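Local coordinates for uncharacterized protein (Legionella pneumophila subsp. pneumophila, PDB 4HFV) that is of unknown molecular function but is a putative effector of the Dot/Icm type IV secretion system, probably delivered into host cells during infection, at residues V7-E10 with K11-S15; I16-S19 with I20-L23; L57-I60 with E61-N65. All blocks are in the same frame, centred on the assembly; numbering follows the deposited sequence.

Contact 1 (V7-E10 with K11-S15); sequences VAYE and KLKGS
L12 N bonds to A8 O at 3.0 Å. One residue on, K13 N bonds to Y9 O at 2.8 Å. G14 N reaches E10 O at 2.9 Å. These are the first i-to-i+4 bonds of helix 9-27.

V7, just before the helix, packs back onto its first turn. It sends CG1, anti to its own nitrogen (chi1 -178°), across the K11 side chain at about a right angle, touching K11 CD at 3.5 Å; L12 CB lies 4.0 Å from the same V7 CG1.

The polar contacts gather round K13. The lysine stays extended beyond CG and passes its CB over one face of the Y9 ring, while its CD lies 4.2 Å from Y9 CE2. E10 runs beside it, pointing the same way, and one water joins the two side chains, donating to E10 OE1 and accepting from K13 NZ at 2.6 Å. The ammonium also makes a salt bridge with D64 of helix 49-64, whose carboxylate takes the Y9 hydroxyl as well. The whole is the first turn of an α-helix, with A8 at the N-cap position, tied through Y9 and K13 to the end of helix 49-64.

Contact 2 (I16-S19 with I20-L23); sequences IRES and IITL
I16 and I20 meet one turn apart within the α-helix 9-27, part of an all-helical fold, and their side chains cross at a slant on the buried face. The I16 branch methyl CG2 lies 3.9 Å from I20 CD1. I20 directs CG1 anti to its carbonyl carbon (chi1 -73°), which lays that methylene against the preceding turn, 3.3 Å from I16 O. I21 repeats this one residue on, its CG1 lying 3.4 Å from R17 O, so both isoleucines pack onto carbonyl oxygens already engaged by backbone amides.

On the outer face E18 carries the contact. Its chain, bent at chi2, folds the carboxylate forward across I21 at about a right angle, with OE2 4.1 Å from I21 CG2 and 3.5 Å from T22 OG1.

Behind these side chains stands the regular backbone pattern: I20, I21, T22 and L23 each donate to the residue four before. The bond from I21 N to R17 O is nearly straight (176° at the hydrogen), and R17 O also receives a weak second bond from I20 N.

Farther out, other parts of the chain pack against the inner side of the helix. I20 is packed by V53 and L57 of helix 49-64, by F102 of helix 101-109 and by L38, which also touches R17 and I21. The R17 guanidinium is tied down through NH2 to the backbone oxygen of E35, and a bound citrate, probably from the crystallisation liquor, lies about 4 Å from the side chain of L23. L23 CB in turn packs 3.5 Å from S19 O, the oxygen that accepts the L23 backbone N-H.

Contact 3 (L57-I60 with E61-N65); sequences LKTI and ELLDN
The last two turns of helix 49-64 hold this contact, with one flank polar and another packed into the helical core. On the polar flank K58 and E61 run side by side, pointing the same way, and form a salt bridge, K58 NZ to E61 OE1 at 2.9 Å. The ammonium approaches on the syn side, 27° out of the carboxylate plane. K58 CG, set anti to the backbone N (chi1 -178°), lies 3.9 Å from L62 CD1; the bends at chi2 and chi3 then turn the ammonium to E61. The lysine's methylenes thus serve as an apolar partner.

One turn apart, T59 and L63 lie alongside each other, CG2 of T59 meeting CD1 of L63 at 3.7 Å; F133 of helix 120-136 touches both. I60 and D64 also run in parallel, with I60 CG2 3.8 Å from D64 OD2. The D64 carboxylate is held by K13 and Y9 of helix 9-27. With a lysine and a hydroxyl gripping its two oxygens, D64 would probably remain ionised although it sits against an isoleucine.

From the N terminus, contact 1 starts helix 9-27 and contact 2 continues it directly, the two centres about 12 Å apart. Contact 3 follows much later, near the end of helix 49-64. Each is local, pairing adjoining segments and closing no long loop; the three lie in series, neither nested nor crossed. The two helices are joined at two places. Contact 1 meets contact 3 mainly through polar groups, K13 NZ to D64 OD2 at 2.5 Å and Y9 OH to D64 OD1, with Y9 also packing on I60 and L63. Contact 2 meets it through apolar ones, I20 CD1 against L57 CD2 and I16 CG2 against I60 CD1.

Contact 1 (V7-E10 with K11-S15)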
ATOM      1  N   VAL A   7     -15.645  13.919 -12.020  1.00 15.91           N
ATOM      2  CA  VAL A   7     -16.952  14.545 -12.179  1.00 22.95           C
ATOM      3  C   VAL A   7     -17.404  15.084 -10.820  1.00 19.99           C
ATOM      4  O   VAL A   7     -17.352  14.355  -9.844  1.00 17.62           O
ATOM      5  CB  VAL A   7     -18.028  13.536 -12.665  1.00 22.50           C
ATOM      6  CG1 VAL A   7     -19.388  14.257 -12.856  1.00 15.33           C
ATOM      7  CG2 VAL A   7     -17.599  12.865 -13.967  1.00 22.98           C
ATOM      8  N   ALA A   8     -17.931  16.310 -10.758  1.00 16.59           N
ATOM      9  CA  ALA A   8     -18.420  16.810  -9.463  1.00 15.51           C
ATOM     10  C   ALA A   8     -19.427  15.847  -8.809  1.00 14.09           C
ATOM     11  O   ALA A   8     -20.240  15.191  -9.492  1.00 12.68           O
ATOM     12  CB  ALA A   8     -18.973  18.230  -9.572  1.00 15.61           C
ATOM     13  N   TYR A   9     -19.337  15.715  -7.479  1.00 12.60           N
ATOM     14  CA  TYR A   9     -20.147  14.724  -6.761  1.00 12.53           C
ATOM     15  C   TYR A   9     -21.683  14.850  -6.987  1.00 15.75           C
ATOM     16  O   TYR A   9     -22.370  13.845  -7.254  1.00 11.17           O
ATOM     17  CB  TYR A   9     -19.848  14.787  -5.257  1.00 13.91           C
ATOM     18  CG  TYR A   9     -20.721  13.870  -4.458  1.00  9.65           C
ATOM     19  CD1 TYR A   9     -20.450  12.531  -4.376  1.00  8.80           C
ATOM     20  CD2 TYR A   9     -21.852  14.352  -3.806  1.00 16.84           C
ATOM     21  CE1 TYR A   9     -21.279  11.675  -3.661  1.00 10.94           C
ATOM     22  CE2 TYR A   9     -22.688  13.507  -3.095  1.00 13.36           C
ATOM     23  CZ  TYR A   9     -22.389  12.163  -3.017  1.00 11.40           C
ATOM     24  OH  TYR A   9     -23.223  11.302  -2.290  1.00 14.50           O
ATOM     25  N   GLU A  10     -22.253  16.044  -6.842  1.00 11.55           N
ATOM     26  CA  GLU A  10     -23.728  16.117  -6.948  1.00 14.46           C
ATOM     27  C   GLU A  10     -24.214  15.659  -8.315  1.00 19.02           C
ATOM     28  O   GLU A  10     -25.209  14.926  -8.428  1.00 14.93           O
ATOM     29  CB  GLU A  10     -24.244  17.497  -6.643  1.00 15.47           C
ATOM     30  CG  GLU A  10     -24.074  17.909  -5.168  1.00 24.73           C
ATOM     31  CD  GLU A  10     -24.815  16.982  -4.189  1.00 28.41           C
ATOM     32  OE1 GLU A  10     -25.926  16.527  -4.525  1.00 24.52           O
ATOM     33  OE2 GLU A  10     -24.287  16.718  -3.075  1.00 28.39           O
ATOM     34  N   LYS A  11     -23.513  16.111  -9.349  1.00 17.64           N
ATOM     35  CA  LYS A  11     -23.845  15.776 -10.713  1.00 15.59           C
ATOM     36  C   LYS A  11     -23.744  14.269 -10.926  1.00 11.83           C
ATOM     37  O   LYS A  11     -24.678  13.642 -11.475  1.00 12.43           O
ATOM     38  CB  LYS A  11     -22.920  16.503 -11.671  1.00 16.75           C
ATOM     39  CG  LYS A  11     -23.323  16.352 -13.117  1.00 27.77           C
ATOM     40  CD  LYS A  11     -22.121  16.171 -13.978  1.00 36.82           C
ATOM     41  CE  LYS A  11     -22.128  17.122 -15.145  1.00 43.64           C
ATOM     42  NZ  LYS A  11     -22.677  16.497 -16.390  1.00 48.99           N
ATOM     43  N   LEU A  12     -22.661  13.661 -10.447  1.00 14.01           N
ATOM     44  CA  LEU A  12     -22.456  12.227 -10.628  1.00  8.08           C
ATOM     45  C   LEU A  12     -23.504  11.421  -9.879  1.00  9.84           C
ATOM     46  O   LEU A  12     -24.027  10.426 -10.392  1.00 11.78           O
ATOM     47  CB  LEU A  12     -21.021  11.820 -10.174  1.00 11.95           C
ATOM     48  CG  LEU A  12     -20.685  10.344 -10.381  1.00 11.71           C
ATOM     49  CD1 LEU A  12     -20.908   9.854 -11.805  1.00  5.40           C
ATOM     50  CD2 LEU A  12     -19.232  10.059  -9.949  1.00  8.30           C
ATOM     51  N   LYS A  13     -23.780  11.824  -8.644  1.00 10.88           N
ATOM     52  CA  LYS A  13     -24.831  11.229  -7.842  1.00 12.23           C
ATOM     53  C   LYS A  13     -26.128  11.249  -8.631  1.00 22.11           C
ATOM     54  O   LYS A  13     -26.837  10.259  -8.713  1.00 10.39           O
ATOM     55  CB  LYS A  13     -25.017  12.047  -6.567  1.00 10.89           C
ATOM     56  CG  LYS A  13     -26.224  11.688  -5.790  1.00 12.17           C
ATOM     57  CD  LYS A  13     -26.468  12.587  -4.577  1.00 13.63           C
ATOM     58  CE  LYS A  13     -27.775  12.142  -3.865  1.00 18.35           C
ATOM     59  NZ  LYS A  13     -28.018  12.777  -2.516  1.00 19.35           N
ATOM     60  N   GLY A  14     -26.437  12.409  -9.197  1.00 13.09           N
ATOM     61  CA  GLY A  14     -27.645  12.559  -9.987  1.00 15.56           C
ATOM     62  C   GLY A  14     -27.692  11.631 -11.191  1.00 12.18           C
ATOM     63  O   GLY A  14     -28.714  10.988 -11.454  1.00 15.26           O
ATOM     64  N   SER A  15     -26.600  11.511 -11.934  1.00 10.81           N
ATOM     65  CA  SER A  15     -26.710  10.728 -13.154  1.00 17.36           C
ATOM     66  C   SER A  15     -26.689   9.253 -12.814  1.00 15.91           C
ATOM     67  O   SER A  15     -27.320   8.463 -13.500  1.00 16.98           O
ATOM     68  CB  SER A  15     -25.630  11.101 -14.193  1.00 10.57           C
ATOM     69  OG  SER A  15     -24.381  10.740 -13.726  1.00 13.13           O
TER
HETATM   70  O   HOH W   1     -27.216  15.218  -2.885  1.00 38.05           O

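Contact 2 (I16-S19 with I20-L23)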
ATOM      1  N   ILE A  16     -26.030   8.865 -11.721  1.00 10.70           N
ATOM      2  CA  ILE A  16     -26.036   7.465 -11.341  1.00 13.43           C
ATOM      3  C   ILE A  16     -27.441   7.079 -10.878  1.00 11.80           C
ATOM      4  O   ILE A  16     -27.932   6.000 -11.184  1.00 10.89           O
ATOM      5  CB  ILE A  16     -24.980   7.173 -10.245  1.00 15.28           C
ATOM      6  CG1 ILE A  16     -23.576   7.155 -10.863  1.00 14.79           C
ATOM      7  CG2 ILE A  16     -25.265   5.835  -9.529  1.00 16.76           C
ATOM      8  CD1 ILE A  16     -22.521   7.130  -9.835  1.00 12.62           C
ATOM      9  N   ARG A  17     -28.088   7.969 -10.131  1.00 11.14           N
ATOM     10  CA  ARG A  17     -29.423   7.686  -9.642  1.00 14.22           C
ATOM     11  C   ARG A  17     -30.336   7.583 -10.886  1.00 17.47           C
ATOM     12  O   ARG A  17     -31.218   6.718 -10.931  1.00 11.53           O
ATOM     13  CB  ARG A  17     -29.910   8.777  -8.671  1.00 15.54           C
ATOM     14  CG  ARG A  17     -29.264   8.701  -7.262  1.00 20.25           C
ATOM     15  CD  ARG A  17     -29.824   9.738  -6.278  1.00 23.01           C
ATOM     16  NE  ARG A  17     -31.271   9.783  -6.400  1.00 26.78           N
ATOM     17  CZ  ARG A  17     -32.126   9.064  -5.667  1.00 34.90           C
ATOM     18  NH1 ARG A  17     -31.704   8.286  -4.674  1.00 26.02           N
ATOM     19  NH2 ARG A  17     -33.424   9.132  -5.930  1.00 23.93           N
ATOM     20  N   GLU A  18     -30.101   8.429 -11.898  1.00 15.83           N
ATOM     21  CA  GLU A  18     -30.971   8.400 -13.077  1.00 17.93           C
ATOM     22  C   GLU A  18     -30.799   7.059 -13.809  1.00 15.43           C
ATOM     23  O   GLU A  18     -31.812   6.448 -14.236  1.00 14.42           O
ATOM     24  CB  GLU A  18     -30.733   9.555 -14.034  1.00 15.67           C
ATOM     25  CG  GLU A  18     -31.773   9.590 -15.233  1.00 18.53           C
ATOM     26  CD  GLU A  18     -33.266   9.397 -14.829  1.00 41.96           C
ATOM     27  OE1 GLU A  18     -33.722   9.992 -13.824  1.00 38.04           O
ATOM     28  OE2 GLU A  18     -33.993   8.639 -15.528  1.00 35.29           O
ATOM     29  N   SER A  19     -29.560   6.592 -13.936  0.66 13.25           N
ATOM     30  CA  SER A  19     -29.317   5.334 -14.632  0.66 19.14           C
ATOM     31  C   SER A  19     -29.910   4.140 -13.867  0.66 12.80           C
ATOM     32  O   SER A  19     -30.332   3.143 -14.464  0.66 14.36           O
ATOM     33  CB  SER A  19     -27.821   5.160 -14.913  0.66 10.18           C
ATOM     34  OG  SER A  19     -27.355   6.226 -15.738  0.66 22.97           O
ATOM     35  N   ILE A  20     -29.972   4.243 -12.552  1.00 11.10           N
ATOM     36  CA  ILE A  20     -30.524   3.147 -11.752  1.00 11.75           C
ATOM     37  C   ILE A  20     -32.031   3.079 -11.984  1.00 10.25           C
ATOM     38  O   ILE A  20     -32.612   2.000 -12.213  1.00 10.42           O
ATOM     39  CB  ILE A  20     -30.187   3.323 -10.294  1.00  9.43           C
ATOM     40  CG1 ILE A  20     -28.696   3.028 -10.078  1.00 11.34           C
ATOM     41  CG2 ILE A  20     -31.065   2.412  -9.405  1.00 10.34           C
ATOM     42  CD1 ILE A  20     -28.176   3.445  -8.700  1.00 16.53           C
ATOM     43  N   ILE A  21     -32.673   4.238 -11.928  1.00 11.33           N
ATOM     44  CA  ILE A  21     -34.105   4.341 -12.272  1.00 14.49           C
ATOM     45  C   ILE A  21     -34.403   3.745 -13.662  1.00 12.12           C
ATOM     46  O   ILE A  21     -35.414   3.064 -13.871  1.00 12.73           O
ATOM     47  CB  ILE A  21     -34.517   5.814 -12.179  1.00 13.75           C
ATOM     48  CG1 ILE A  21     -34.577   6.221 -10.677  1.00 16.08           C
ATOM     49  CG2 ILE A  21     -35.825   6.071 -12.900  1.00 15.60           C
ATOM     50  CD1 ILE A  21     -34.671   7.677 -10.459  1.00 19.50           C
ATOM     51  N   THR A  22     -33.534   4.018 -14.623  1.00 11.51           N
ATOM     52  CA  THR A  22     -33.769   3.555 -15.986  1.00 10.79           C
ATOM     53  C   THR A  22     -33.632   2.027 -16.010  1.00 11.53           C
ATOM     54  O   THR A  22     -34.441   1.340 -16.605  1.00 12.87           O
ATOM     55  CB  THR A  22     -32.756   4.229 -16.956  1.00 15.15           C
ATOM     56  OG1 THR A  22     -33.081   5.628 -17.028  1.00 19.59           O
ATOM     57  CG2 THR A  22     -32.835   3.587 -18.378  1.00 19.66           C
ATOM     58  N   LEU A  23     -32.605   1.516 -15.322  1.00  9.09           N
ATOM     59  CA  LEU A  23     -32.375   0.065 -15.190  1.00 17.51           C
ATOM     60  C   LEU A  23     -33.601  -0.624 -14.585  1.00 10.91           C
ATOM     61  O   LEU A  23     -34.051  -1.657 -15.063  1.00 12.92           O
ATOM     62  CB  LEU A  23     -31.118  -0.213 -14.302  1.00 15.89           C
ATOM     63  CG  LEU A  23     -30.619  -1.680 -14.315  1.00 13.22           C
ATOM     64  CD1 LEU A  23     -30.185  -2.104 -15.762  1.00 19.07           C
ATOM     65  CD2 LEU A  23     -29.480  -1.899 -13.323  1.00 10.71           C
TER

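Contact 3 (L57-I60 with E61-N65)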
ATOM      1  N   LEU A  57     -25.684   2.973  -4.155  1.00 13.66           N
ATOM      2  CA  LEU A  57     -26.618   3.719  -3.339  1.00 17.03           C
ATOM      3  C   LEU A  57     -26.176   3.833  -1.877  1.00 10.49           C
ATOM      4  O   LEU A  57     -26.424   4.871  -1.229  1.00 14.06           O
ATOM      5  CB  LEU A  57     -28.041   3.124  -3.445  1.00 16.55           C
ATOM      6  CG  LEU A  57     -28.753   3.203  -4.820  1.00 13.57           C
ATOM      7  CD1 LEU A  57     -30.097   2.420  -4.838  1.00 13.34           C
ATOM      8  CD2 LEU A  57     -28.974   4.605  -5.186  1.00 17.78           C
ATOM      9  N   LYS A  58     -25.607   2.789  -1.293  1.00 15.70           N
ATOM     10  CA  LYS A  58     -25.121   2.915   0.086  1.00 15.70           C
ATOM     11  C   LYS A  58     -23.948   3.904   0.146  1.00 10.71           C
ATOM     12  O   LYS A  58     -23.846   4.721   1.069  1.00 12.70           O
ATOM     13  CB  LYS A  58     -24.678   1.582   0.677  1.00 13.10           C
ATOM     14  CG  LYS A  58     -24.217   1.662   2.086  1.00 11.65           C
ATOM     15  CD  LYS A  58     -25.285   2.122   3.081  1.00 15.43           C
ATOM     16  CE  LYS A  58     -26.502   1.223   3.040  1.00 24.44           C
ATOM     17  NZ  LYS A  58     -27.491   1.640   4.097  1.00 27.84           N
ATOM     18  N   THR A  59     -23.093   3.832  -0.849  1.00  9.56           N
ATOM     19  CA  THR A  59     -21.950   4.749  -0.942  1.00 12.63           C
ATOM     20  C   THR A  59     -22.465   6.175  -0.983  1.00 12.92           C
ATOM     21  O   THR A  59     -22.002   7.020  -0.224  1.00 15.74           O
ATOM     22  CB  THR A  59     -21.021   4.362  -2.123  1.00 14.19           C
ATOM     23  OG1 THR A  59     -20.353   3.152  -1.783  1.00 13.12           O
ATOM     24  CG2 THR A  59     -19.987   5.418  -2.458  1.00 10.56           C
ATOM     25  N   ILE A  60     -23.450   6.447  -1.837  1.00 13.63           N
ATOM     26  CA  ILE A  60     -24.014   7.778  -1.917  1.00 12.44           C
ATOM     27  C   ILE A  60     -24.639   8.267  -0.606  1.00 14.15           C
ATOM     28  O   ILE A  60     -24.413   9.401  -0.189  1.00 15.50           O
ATOM     29  CB  ILE A  60     -25.063   7.830  -3.039  1.00 12.33           C
ATOM     30  CG1 ILE A  60     -24.374   7.877  -4.414  1.00 11.96           C
ATOM     31  CG2 ILE A  60     -25.932   9.004  -2.847  1.00 14.06           C
ATOM     32  CD1 ILE A  60     -25.320   7.447  -5.598  1.00 15.58           C
ATOM     33  N   GLU A  61     -25.430   7.415   0.049  1.00 14.33           N
ATOM     34  CA  GLU A  61     -26.016   7.742   1.368  1.00 16.20           C
ATOM     35  C   GLU A  61     -24.913   8.094   2.403  1.00 16.74           C
ATOM     36  O   GLU A  61     -25.041   9.022   3.224  1.00 18.60           O
ATOM     37  CB  GLU A  61     -26.824   6.523   1.853  1.00 20.92           C
ATOM     38  CG  GLU A  61     -27.581   6.688   3.194  1.00 31.23           C
ATOM     39  CD  GLU A  61     -28.053   5.341   3.789  1.00 39.74           C
ATOM     40  OE1 GLU A  61     -28.064   4.322   3.071  1.00 32.09           O
ATOM     41  OE2 GLU A  61     -28.406   5.284   4.987  1.00 42.82           O
ATOM     42  N   LEU A  62     -23.828   7.343   2.391  1.00 15.43           N
ATOM     43  CA  LEU A  62     -22.798   7.531   3.419  1.00 18.16           C
ATOM     44  C   LEU A  62     -22.023   8.827   3.145  1.00 16.41           C
ATOM     45  O   LEU A  62     -21.754   9.624   4.052  1.00 17.98           O
ATOM     46  CB  LEU A  62     -21.860   6.313   3.501  1.00 14.28           C
ATOM     47  CG  LEU A  62     -22.470   5.004   4.068  1.00 14.12           C
ATOM     48  CD1 LEU A  62     -21.539   3.798   3.845  1.00 12.49           C
ATOM     49  CD2 LEU A  62     -22.832   5.145   5.527  1.00 27.66           C
ATOM     50  N   LEU A  63     -21.674   9.049   1.889  1.00 19.34           N
ATOM     51  CA  LEU A  63     -21.015  10.305   1.532  1.00 16.08           C
ATOM     52  C   LEU A  63     -21.901  11.508   1.848  1.00 25.60           C
ATOM     53  O   LEU A  63     -21.418  12.510   2.378  1.00 19.61           O
ATOM     54  CB  LEU A  63     -20.584  10.277   0.061  1.00 14.73           C
ATOM     55  CG  LEU A  63     -19.500   9.244  -0.244  1.00 13.04           C
ATOM     56  CD1 LEU A  63     -19.306   9.017  -1.689  1.00 13.75           C
ATOM     57  CD2 LEU A  63     -18.123   9.639   0.414  1.00 14.94           C
ATOM     58  N   ASP A  64     -23.198  11.396   1.541  1.00 28.88           N
ATOM     59  CA  ASP A  64     -24.153  12.455   1.834  1.00 21.37           C
ATOM     60  C   ASP A  64     -24.142  12.787   3.329  1.00 27.46           C
ATOM     61  O   ASP A  64     -24.220  13.936   3.697  1.00 27.59           O
ATOM     62  CB  ASP A  64     -25.569  12.044   1.454  1.00 20.71           C
ATOM     63  CG  ASP A  64     -25.835  12.116  -0.053  1.00 24.66           C
ATOM     64  OD1 ASP A  64     -24.931  12.501  -0.818  1.00 23.80           O
ATOM     65  OD2 ASP A  64     -26.979  11.780  -0.473  1.00 22.21           O
ATOM     66  N   ASN A  65     -24.025  11.763   4.172  1.00 22.37           N
ATOM     67  CA  ASN A  65     -23.978  11.933   5.632  1.00 23.79           C
ATOM     68  C   ASN A  65     -22.581  12.249   6.156  1.00 34.21           C
ATOM     69  O   ASN A  65     -22.386  12.380   7.373  1.00 33.50           O
ATOM     70  CB  ASN A  65     -24.403  10.651   6.338  1.00 31.77           C
ATOM     71  CG  ASN A  65     -25.844  10.266   6.091  1.00 44.98           C
ATOM     72  OD1 ASN A  65     -26.666  11.068   5.655  1.00 45.12           O
ATOM     73  ND2 ASN A  65     -26.162   9.010   6.401  1.00 49.45           N
TER